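Local coordinates for flavodoxin (Streptococcus pneumoniae serotype 4, PDB 5LJL), which binds FMN and probably serves as a low-potential electron donor to a number of redox enzymes, at residues A[24-29]-A[135-140]; A[56-61]-A[66-71]; A[105-110]-A[115-120]. All blocks are in the same frame, centred on the assembly; numbering follows the deposited sequence.

Contact 1 (A[24-29]-A[135-140])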
loop_
_atom_site.group_PDB
_atom_site.type_symbol
_atom_site.label_atom_id
_atom_site.label_comp_id
_atom_site.label_asym_id
_atom_site.label_seq_id
_atom_site.Cartn_x
_atom_site.Cartn_y
_atom_site.Cartn_z
ATOM N N ALA A 24 8.916 -0.506 3.586
ATOM C CA ALA A 24 9.091 -0.562 5.023
ATOM C C ALA A 24 10.531 -0.296 5.403
ATOM O O ALA A 24 10.750 0.449 6.328
ATOM C CB ALA A 24 8.726 -1.918 5.570
ATOM N N ASP A 25 11.471 -0.914 4.681
ATOM C CA ASP A 25 12.890 -0.790 5.009
ATOM C C ASP A 25 13.380 0.641 4.822
ATOM O O ASP A 25 14.164 1.152 5.688
ATOM C CB ASP A 25 13.707 -1.815 4.276
ATOM C CG ASP A 25 13.486 -3.225 4.820
ATOM O OD1 ASP A 25 12.881 -3.372 5.923
ATOM O OD2 ASP A 25 13.936 -4.129 4.127
ATOM N N LYS A 26 12.922 1.332 3.773
ATOM C CA LYS A 26 13.378 2.732 3.582
ATOM C C LYS A 26 12.770 3.589 4.719
ATOM O O LYS A 26 13.446 4.417 5.329
ATOM C CB LYS A 26 13.094 3.229 2.169
ATOM C CG LYS A 26 13.356 4.728 1.928
ATOM C CD LYS A 26 14.795 5.104 2.147
ATOM C CE LYS A 26 15.704 4.503 1.029
ATOM N NZ LYS A 26 17.135 4.973 1.115
ATOM N N LEU A 27 11.475 3.420 5.010
ATOM C CA LEU A 27 10.844 4.164 6.103
ATOM C C LEU A 27 11.530 3.964 7.467
ATOM O O LEU A 27 11.698 4.953 8.212
ATOM C CB LEU A 27 9.342 3.940 6.193
ATOM C CG LEU A 27 8.470 4.415 5.047
ATOM C CD1 LEU A 27 6.991 3.960 5.246
ATOM C CD2 LEU A 27 8.526 5.925 4.867
ATOM N N ARG A 28 11.936 2.725 7.742
ATOM C CA ARG A 28 12.690 2.463 8.980
ATOM C C ARG A 28 14.036 3.176 8.972
ATOM O O ARG A 28 14.379 3.837 9.943
ATOM C CB ARG A 28 12.845 0.965 9.237
ATOM C CG ARG A 28 11.542 0.303 9.604
ATOM C CD ARG A 28 11.711 -1.210 9.762
ATOM N NE ARG A 28 10.507 -1.853 10.268
ATOM C CZ ARG A 28 9.931 -2.931 9.744
ATOM N NH1 ARG A 28 10.436 -3.541 8.684
ATOM N NH2 ARG A 28 8.809 -3.399 10.312
ATOM N N ASP A 29 14.717 3.140 7.843
ATOM C CA ASP A 29 16.028 3.813 7.713
ATOM C C ASP A 29 15.892 5.302 7.899
ATOM O O ASP A 29 16.891 5.940 8.286
ATOM C CB ASP A 29 16.665 3.550 6.349
ATOM C CG ASP A 29 17.278 2.129 6.209
ATOM O OD1 ASP A 29 17.498 1.452 7.259
ATOM O OD2 ASP A 29 17.583 1.755 5.050
ATOM N N ARG A 135 11.990 3.561 -7.521
ATOM C CA ARG A 135 10.698 4.232 -7.527
ATOM C C ARG A 135 10.026 4.065 -6.147
ATOM O O ARG A 135 9.410 4.993 -5.583
ATOM C CB ARG A 135 9.782 3.746 -8.652
ATOM C CG ARG A 135 10.065 4.401 -10.013
ATOM C CD ARG A 135 9.149 3.897 -11.153
ATOM N NE ARG A 135 9.319 4.818 -12.293
ATOM C CZ ARG A 135 10.317 4.777 -13.202
ATOM N NH1 ARG A 135 11.229 3.788 -13.190
ATOM N NH2 ARG A 135 10.409 5.731 -14.148
ATOM N N LEU A 136 10.075 2.843 -5.627
ATOM C CA LEU A 136 9.530 2.587 -4.304
ATOM C C LEU A 136 10.220 3.385 -3.230
ATOM O O LEU A 136 9.613 3.836 -2.203
ATOM C CB LEU A 136 9.635 1.098 -3.979
ATOM C CG LEU A 136 8.731 0.176 -4.779
ATOM C CD1 LEU A 136 9.187 -1.283 -4.755
ATOM C CD2 LEU A 136 7.250 0.308 -4.409
ATOM N N GLU A 137 11.537 3.469 -3.341
ATOM C CA GLU A 137 12.309 4.301 -2.378
ATOM C C GLU A 137 11.951 5.793 -2.462
ATOM O O GLU A 137 11.736 6.439 -1.407
ATOM C CB GLU A 137 13.815 4.050 -2.508
ATOM C CG GLU A 137 14.233 2.653 -1.950
ATOM C CD GLU A 137 15.711 2.383 -2.173
ATOM O OE1 GLU A 137 16.375 3.179 -2.854
ATOM O OE2 GLU A 137 16.184 1.402 -1.583
ATOM N N GLN A 138 11.736 6.327 -3.660
ATOM C CA GLN A 138 11.330 7.715 -3.805
ATOM C C GLN A 138 9.940 7.963 -3.221
ATOM O O GLN A 138 9.711 8.992 -2.550
ATOM C CB GLN A 138 11.399 8.184 -5.226
ATOM C CG GLN A 138 12.819 8.192 -5.805
ATOM C CD GLN A 138 12.756 8.314 -7.302
ATOM O OE1 GLN A 138 12.057 7.583 -7.992
ATOM N NE2 GLN A 138 13.506 9.254 -7.816
ATOM N N PHE A 139 9.033 6.997 -3.450
ATOM C CA PHE A 139 7.683 6.999 -2.785
ATOM C C PHE A 139 7.800 7.080 -1.266
ATOM O O PHE A 139 7.184 7.924 -0.643
ATOM C CB PHE A 139 6.985 5.716 -3.284
ATOM C CG PHE A 139 5.730 5.328 -2.585
ATOM C CD1 PHE A 139 4.478 5.715 -3.043
ATOM C CD2 PHE A 139 5.792 4.499 -1.479
ATOM C CE1 PHE A 139 3.328 5.251 -2.410
ATOM C CE2 PHE A 139 4.649 4.076 -0.849
ATOM C CZ PHE A 139 3.403 4.447 -1.323
ATOM N N ALA A 140 8.583 6.190 -0.630
ATOM C CA ALA A 140 8.761 6.217 0.816
ATOM C C ALA A 140 9.370 7.520 1.288
ATOM O O ALA A 140 8.937 8.115 2.277
ATOM C CB ALA A 140 9.638 5.016 1.220
#

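Contact 2 (A[56-61]-A[66-71])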
loop_
_atom_site.group_PDB
_atom_site.type_symbol
_atom_site.label_atom_id
_atom_site.label_comp_id
_atom_site.label_asym_id
_atom_site.label_seq_id
_atom_site.Cartn_x
_atom_site.Cartn_y
_atom_site.Cartn_z
ATOM N N ALA A 56 -0.329 -2.369 -0.030
ATOM C CA ALA A 56 0.410 -3.005 -1.120
ATOM C C ALA A 56 -0.412 -4.192 -1.581
ATOM O O ALA A 56 -0.642 -5.130 -0.805
ATOM C CB ALA A 56 1.793 -3.446 -0.583
ATOM N N THR A 57 -0.870 -4.219 -2.814
ATOM C CA THR A 57 -1.759 -5.294 -3.286
ATOM C C THR A 57 -1.446 -5.794 -4.680
ATOM O O THR A 57 -1.115 -5.022 -5.554
ATOM C CB THR A 57 -3.243 -4.833 -3.165
ATOM O OG1 THR A 57 -4.122 -5.957 -3.397
ATOM C CG2 THR A 57 -3.563 -3.660 -4.083
ATOM N N TYR A 58 -1.633 -7.089 -4.894
ATOM C CA TYR A 58 -1.697 -7.684 -6.243
ATOM C C TYR A 58 -3.186 -7.509 -6.722
ATOM O O TYR A 58 -4.036 -7.025 -5.990
ATOM C CB TYR A 58 -1.249 -9.146 -6.249
ATOM C CG TYR A 58 -2.154 -10.158 -5.539
ATOM C CD1 TYR A 58 -2.063 -10.338 -4.199
ATOM C CD2 TYR A 58 -3.079 -10.932 -6.236
ATOM C CE1 TYR A 58 -2.809 -11.340 -3.549
ATOM C CE2 TYR A 58 -3.897 -11.871 -5.606
ATOM C CZ TYR A 58 -3.773 -12.087 -4.261
ATOM O OH TYR A 58 -4.556 -13.020 -3.606
ATOM N N THR A 59 -3.428 -7.874 -7.962
ATOM C CA THR A 59 -4.746 -7.805 -8.584
ATOM C C THR A 59 -5.101 -9.245 -9.054
ATOM O O THR A 59 -4.260 -9.941 -9.600
ATOM C CB THR A 59 -4.683 -6.880 -9.795
ATOM O OG1 THR A 59 -4.264 -5.570 -9.393
ATOM C CG2 THR A 59 -5.954 -6.816 -10.537
ATOM N N TYR A 60 -6.352 -9.658 -8.857
ATOM C CA TYR A 60 -6.742 -11.034 -9.061
ATOM C C TYR A 60 -7.672 -11.126 -10.279
ATOM O O TYR A 60 -8.655 -10.408 -10.351
ATOM C CB TYR A 60 -7.399 -11.535 -7.777
ATOM C CG TYR A 60 -7.713 -13.020 -7.683
ATOM C CD1 TYR A 60 -6.935 -13.989 -8.321
ATOM C CD2 TYR A 60 -8.806 -13.464 -6.902
ATOM C CE1 TYR A 60 -7.248 -15.361 -8.217
ATOM C CE2 TYR A 60 -9.110 -14.833 -6.766
ATOM C CZ TYR A 60 -8.338 -15.773 -7.429
ATOM O OH TYR A 60 -8.647 -17.109 -7.275
ATOM N N GLY A 61 -7.280 -11.944 -11.262
ATOM C CA GLY A 61 -8.038 -12.116 -12.500
ATOM C C GLY A 61 -8.341 -10.808 -13.187
ATOM O O GLY A 61 -7.494 -9.858 -13.264
ATOM N N PRO A 66 -7.801 -8.972 -4.508
ATOM C CA PRO A 66 -7.584 -10.230 -3.815
ATOM C C PRO A 66 -8.771 -10.616 -2.934
ATOM O O PRO A 66 -9.331 -9.785 -2.214
ATOM C CB PRO A 66 -6.350 -9.945 -2.976
ATOM C CG PRO A 66 -5.629 -8.853 -3.705
ATOM C CD PRO A 66 -6.702 -8.011 -4.262
ATOM N N ASP A 67 -9.125 -11.921 -2.984
ATOM C CA ASP A 67 -10.199 -12.420 -2.166
ATOM C C ASP A 67 -10.048 -11.959 -0.728
ATOM O O ASP A 67 -10.985 -11.490 -0.086
ATOM C CB ASP A 67 -10.218 -13.965 -2.192
ATOM C CG ASP A 67 -10.668 -14.513 -3.487
ATOM O OD1 ASP A 67 -10.501 -15.789 -3.665
ATOM O OD2 ASP A 67 -11.237 -13.757 -4.363
ATOM N N GLU A 68 -8.831 -12.106 -0.198
ATOM C CA GLU A 68 -8.547 -11.796 1.186
ATOM C C GLU A 68 -8.581 -10.260 1.483
ATOM O O GLU A 68 -8.587 -9.849 2.656
ATOM C CB GLU A 68 -7.180 -12.402 1.573
ATOM C CG GLU A 68 -5.964 -11.882 0.797
ATOM C CD GLU A 68 -5.610 -12.638 -0.494
ATOM O OE1 GLU A 68 -6.497 -13.267 -1.071
ATOM O OE2 GLU A 68 -4.409 -12.633 -0.931
ATOM N N MET A 69 -8.555 -9.448 0.434
ATOM C CA MET A 69 -8.690 -8.002 0.511
ATOM C C MET A 69 -10.149 -7.526 0.509
ATOM O O MET A 69 -10.402 -6.386 0.893
ATOM C CB MET A 69 -7.885 -7.239 -0.577
ATOM C CG MET A 69 -6.399 -7.104 -0.284
ATOM S SD MET A 69 -6.166 -5.973 1.134
ATOM C CE MET A 69 -4.414 -5.670 1.031
ATOM N N MET A 70 -11.111 -8.365 0.134
ATOM C CA MET A 70 -12.494 -7.875 0.013
ATOM C C MET A 70 -13.059 -7.351 1.330
ATOM O O MET A 70 -13.579 -6.255 1.377
ATOM C CB MET A 70 -13.405 -8.942 -0.610
ATOM C CG MET A 70 -13.350 -8.907 -2.139
ATOM S SD MET A 70 -14.607 -10.035 -2.922
ATOM C CE MET A 70 -15.951 -9.805 -1.779
ATOM N N ASP A 71 -12.879 -8.080 2.399
ATOM C CA ASP A 71 -13.302 -7.632 3.727
ATOM C C ASP A 71 -12.566 -6.381 4.250
ATOM O O ASP A 71 -13.139 -5.496 4.824
ATOM C CB ASP A 71 -13.072 -8.759 4.738
ATOM C CG ASP A 71 -14.316 -9.410 5.122
ATOM O OD1 ASP A 71 -14.596 -9.358 6.338
ATOM O OD2 ASP A 71 -15.064 -9.893 4.243
#

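Contact 3 (A[105-110]-A[115-120])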
loop_
_atom_site.group_PDB
_atom_site.type_symbol
_atom_site.label_atom_id
_atom_site.label_comp_id
_atom_site.label_asym_id
_atom_site.label_seq_id
_atom_site.Cartn_x
_atom_site.Cartn_y
_atom_site.Cartn_z
ATOM N N ASP A 105 -7.964 0.835 -7.510
ATOM C CA ASP A 105 -9.163 0.713 -6.672
ATOM C C ASP A 105 -8.930 1.115 -5.216
ATOM O O ASP A 105 -9.775 1.761 -4.601
ATOM C CB ASP A 105 -9.683 -0.707 -6.734
ATOM C CG ASP A 105 -10.189 -1.095 -8.120
ATOM O OD1 ASP A 105 -10.406 -0.218 -8.981
ATOM O OD2 ASP A 105 -10.246 -2.303 -8.293
ATOM N N PHE A 106 -7.766 0.747 -4.680
ATOM C CA PHE A 106 -7.406 1.131 -3.289
ATOM C C PHE A 106 -7.068 2.619 -3.208
ATOM O O PHE A 106 -7.351 3.262 -2.164
ATOM C CB PHE A 106 -6.298 0.249 -2.707
ATOM C CG PHE A 106 -6.804 -0.913 -1.925
ATOM C CD1 PHE A 106 -7.281 -0.700 -0.639
ATOM C CD2 PHE A 106 -6.900 -2.179 -2.451
ATOM C CE1 PHE A 106 -7.746 -1.777 0.134
ATOM C CE2 PHE A 106 -7.359 -3.252 -1.705
ATOM C CZ PHE A 106 -7.804 -3.062 -0.389
ATOM N N ASP A 107 -6.471 3.196 -4.264
ATOM C CA ASP A 107 -6.268 4.666 -4.298
ATOM C C ASP A 107 -7.634 5.354 -4.104
ATOM O O ASP A 107 -7.786 6.260 -3.260
ATOM C CB ASP A 107 -5.574 5.043 -5.605
ATOM C CG ASP A 107 -5.262 6.506 -5.716
ATOM O OD1 ASP A 107 -5.430 7.283 -4.792
ATOM O OD2 ASP A 107 -4.761 6.849 -6.784
ATOM N N ARG A 108 -8.655 4.916 -4.852
ATOM C CA ARG A 108 -9.982 5.546 -4.788
ATOM C C ARG A 108 -10.668 5.374 -3.461
ATOM O O ARG A 108 -11.266 6.327 -2.943
ATOM C CB ARG A 108 -10.865 5.045 -5.945
ATOM C CG ARG A 108 -10.359 5.470 -7.298
ATOM C CD ARG A 108 -10.726 6.918 -7.672
ATOM N NE ARG A 108 -10.549 7.150 -9.144
ATOM C CZ ARG A 108 -11.310 7.921 -9.952
ATOM N NH1 ARG A 108 -12.367 8.604 -9.500
ATOM N NH2 ARG A 108 -11.015 7.993 -11.252
ATOM N N VAL A 109 -10.599 4.186 -2.877
ATOM C CA VAL A 109 -11.177 3.978 -1.576
ATOM C C VAL A 109 -10.524 4.844 -0.508
ATOM O O VAL A 109 -11.233 5.424 0.368
ATOM C CB VAL A 109 -11.343 2.470 -1.210
ATOM C CG1 VAL A 109 -10.068 1.885 -0.709
ATOM C CG2 VAL A 109 -12.406 2.330 -0.117
ATOM N N PHE A 110 -9.186 4.995 -0.556
ATOM C CA PHE A 110 -8.527 5.926 0.349
ATOM C C PHE A 110 -9.003 7.416 0.175
ATOM O O PHE A 110 -9.281 8.104 1.199
ATOM C CB PHE A 110 -7.018 5.856 0.222
ATOM C CG PHE A 110 -6.373 4.814 1.108
ATOM C CD1 PHE A 110 -6.425 4.918 2.493
ATOM C CD2 PHE A 110 -5.565 3.844 0.529
ATOM C CE1 PHE A 110 -5.751 4.013 3.285
ATOM C CE2 PHE A 110 -4.813 2.963 1.331
ATOM C CZ PHE A 110 -4.936 3.036 2.713
ATOM N N ALA A 115 -8.546 10.674 3.696
ATOM C CA ALA A 115 -7.077 10.717 3.741
ATOM C C ALA A 115 -6.493 11.396 2.516
ATOM O O ALA A 115 -7.143 11.468 1.437
ATOM C CB ALA A 115 -6.506 9.278 3.867
ATOM N N GLU A 116 -5.266 11.901 2.668
ATOM C CA GLU A 116 -4.568 12.569 1.551
ATOM C C GLU A 116 -3.464 11.714 0.953
ATOM O O GLU A 116 -2.583 11.253 1.700
ATOM C CB GLU A 116 -3.995 13.918 2.033
ATOM C CG GLU A 116 -4.999 14.978 2.399
ATOM C CD GLU A 116 -4.305 16.255 2.905
ATOM O OE1 GLU A 116 -4.663 17.330 2.354
ATOM O OE2 GLU A 116 -3.508 16.207 3.894
ATOM N N LYS A 117 -3.422 11.619 -0.399
ATOM C CA LYS A 117 -2.381 10.875 -1.135
ATOM C C LYS A 117 -1.025 11.612 -0.968
ATOM O O LYS A 117 -0.896 12.766 -1.392
ATOM C CB LYS A 117 -2.723 10.764 -2.623
ATOM C CG LYS A 117 -1.637 10.046 -3.423
ATOM C CD LYS A 117 -1.898 10.173 -4.934
ATOM C CE LYS A 117 -3.027 9.294 -5.341
ATOM N NZ LYS A 117 -3.032 8.945 -6.797
ATOM N N GLY A 118 -0.025 10.974 -0.379
ATOM C CA GLY A 118 1.267 11.618 -0.178
ATOM C C GLY A 118 2.257 11.493 -1.334
ATOM O O GLY A 118 3.293 12.163 -1.308
ATOM N N SER A 119 2.055 10.531 -2.237
ATOM C CA SER A 119 2.981 10.261 -3.338
ATOM C C SER A 119 2.257 9.452 -4.403
ATOM O O SER A 119 1.307 8.711 -4.087
ATOM C CB SER A 119 4.228 9.497 -2.789
ATOM O OG SER A 119 5.280 9.403 -3.672
ATOM N N GLU A 120 2.697 9.605 -5.657
ATOM C CA GLU A 120 2.118 8.886 -6.803
ATOM C C GLU A 120 2.172 7.346 -6.537
ATOM O O GLU A 120 3.169 6.823 -6.023
ATOM C CB GLU A 120 2.896 9.359 -8.036
ATOM C CG GLU A 120 2.504 8.861 -9.376
ATOM C CD GLU A 120 3.399 9.443 -10.505
ATOM O OE1 GLU A 120 3.432 8.786 -11.539
ATOM O OE2 GLU A 120 4.075 10.516 -10.379
#

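Contact 1 (A[24-29]-A[135-140])
K26 lays the aliphatic part of its chain over the flank of helix 130-146, where it meets A140 with its first carbons and E137 with its far end. Near its root the contact is methylene against methyl, K26 CG standing 3.8 Å from A140 CB. The K26 CB points toward the other helix, and the anti placement of CG relative to the backbone N (chi1 172°) carries the chain on to that methyl. Two further bends, at chi2 and chi3, turn it so that it crosses the E137 side chain at about a right angle. There K26 CE rests 3.8 Å from E137 CG, carbon on carbon. The charges follow more loosely: K26 NZ is 4.4 Å from E137 OE1, beyond a salt bridge, so any attraction between them is probably modest, and E141, one turn further along, offers the amine only a weak, long ion pair.

On the buried side, L27 brings its CD2 branch to A140, 3.4 Å from A140 O and 3.9 Å from A140 CB. The A140 methyl thus touches both K26 and L27, and a small residue here is consistent with the close approach of the two helix segments, whose axes come within 8.9 Å at a crossing angle of -44°. Behind this seam the two helices turn to the sheet: L27 packs on V34, while L136 and F139 reach V89 and V122.

Apolar at its base and charged toward solvent, the seam joins the first and last helices of the fold, 15-29 and 130-146, which lie side by side on one face of the parallel sheet, as in the three-layer alpha/beta/alpha sandwich of flavodoxins.

Contact 2 (A[56-61]-A[66-71])
P66 and Y58 carry this contact, with Y60 beside them. The pyrrolidine ring of P66 lies over one face of the Y58 phenol: P66 CG stands 3.7 Å from the ring centroid and only 10° off the ring normal, a CH-pi contact almost exactly over the middle. P66 CB slides on toward the phenol end, 3.6 Å from Y58 CZ. The Y58 ring takes up this place through a first torsion that sets CG between the backbone N and the carbonyl carbon.

At its edge the same ring meets E68. Y58 OH donates a hydrogen bond to E68 OE2 at 2.7 Å, reaching the oxygen on its syn side but 27° out of the carboxylate plane; ring and carboxylate are clearly turned against each other. E68 gets there by a bend at chi2, its chain crossing the tyrosine at about a right angle.

Y60 lies beyond P66 on the D67 side. Its CB lies near the backbone of P66, and its ring presents an edge to D67, with Y60 CE2 3.4 Å from D67 OD2 and the two planes 78° apart. T57 OG1 touches P66 CG at 3.3 Å while giving its hydrogen to Y58 O, in the carbonyl plane and on a lone pair. M69 and T57 both pack on F106.

The loop after strand 52-56 is thus fastened to the start of helix 67-77. In flavodoxins, loops at this end of the sheet hold FMN. A phosphate ion lies about 3 Å from the Y58 side chain; it probably comes from the crystallisation liquor and may do no more than mark a pocket. Proline over its face and a carboxylate at its hydroxyl should together limit how far the Y58 ring can tilt or turn.

Contact 3 (A[105-110]-A[115-120])
D107 OD2 receives K117 NZ at 2.7 Å, a hydrogen-bonded salt bridge from helix 101-113 to strand 116-125. The ammonium meets the oxygen on its syn side, 24° out of the carboxylate plane. The other oxygen has its own partner, for D107 OD1 is hydrogen-bonded to the hydroxyl of Y86 on the neighbouring strand 85-92. The carboxylate is therefore held at both oxygens, which should fix its rotation, and the lysine nearby would be expected to stabilise its negative charge.

Both side chains leave their backbones with CG anti to the N, chi1 being -177° at D107 and 178° at K117. The lysine runs out extended and then bends at chi3, so that it crosses the aspartate at about a right angle. The bend also brings K117 CE up to the oxygen end of the carboxylate, 3.2 Å from D107 OD1 and nearly as close to D107 OD2.

Helix and strand here are the second and third elements of a beta-alpha-beta crossover: strand 85-92 leads into helix 101-113, which returns the chain to the parallel edge strand 116-125.

Nearer the turn between them, F110 and A115 come together by their backbones, their CA atoms 6.0 Å apart. F110 O is 3.7 Å from A115 N, and T113 OG1 hydrogen-bonds to both of these atoms, bridging the gap. The A115 methyl points toward the helix and lies 4.0 Å from F110 O. The F110 ring turns instead to the sheet, where it packs on V88 and stacks with the ring of Y86, a residue that the side chains of K117 and A115 also touch.

How the contacts relate
From the N terminus the chain passes through helix 15-29, where contact 1 opens, and does not close that loop until helix 130-146, 106 residues on. Contacts 2 and 3 both fall within this long loop, one after the other: contact 2 closes between the end of strand 52-56 and helix 67-77, and contact 3 between helix 101-113 and the edge strand 116-125. Contact 2 lies across the chain's centre from contact 1, their centres 23 Å apart. F106 connects contacts 2 and 3, its CZ 3.7 Å from M69 SD, and F139 connects contacts 3 and 1, its CD1 3.4 Å from E120 O. The helices on both faces are thus tied through the central sheet.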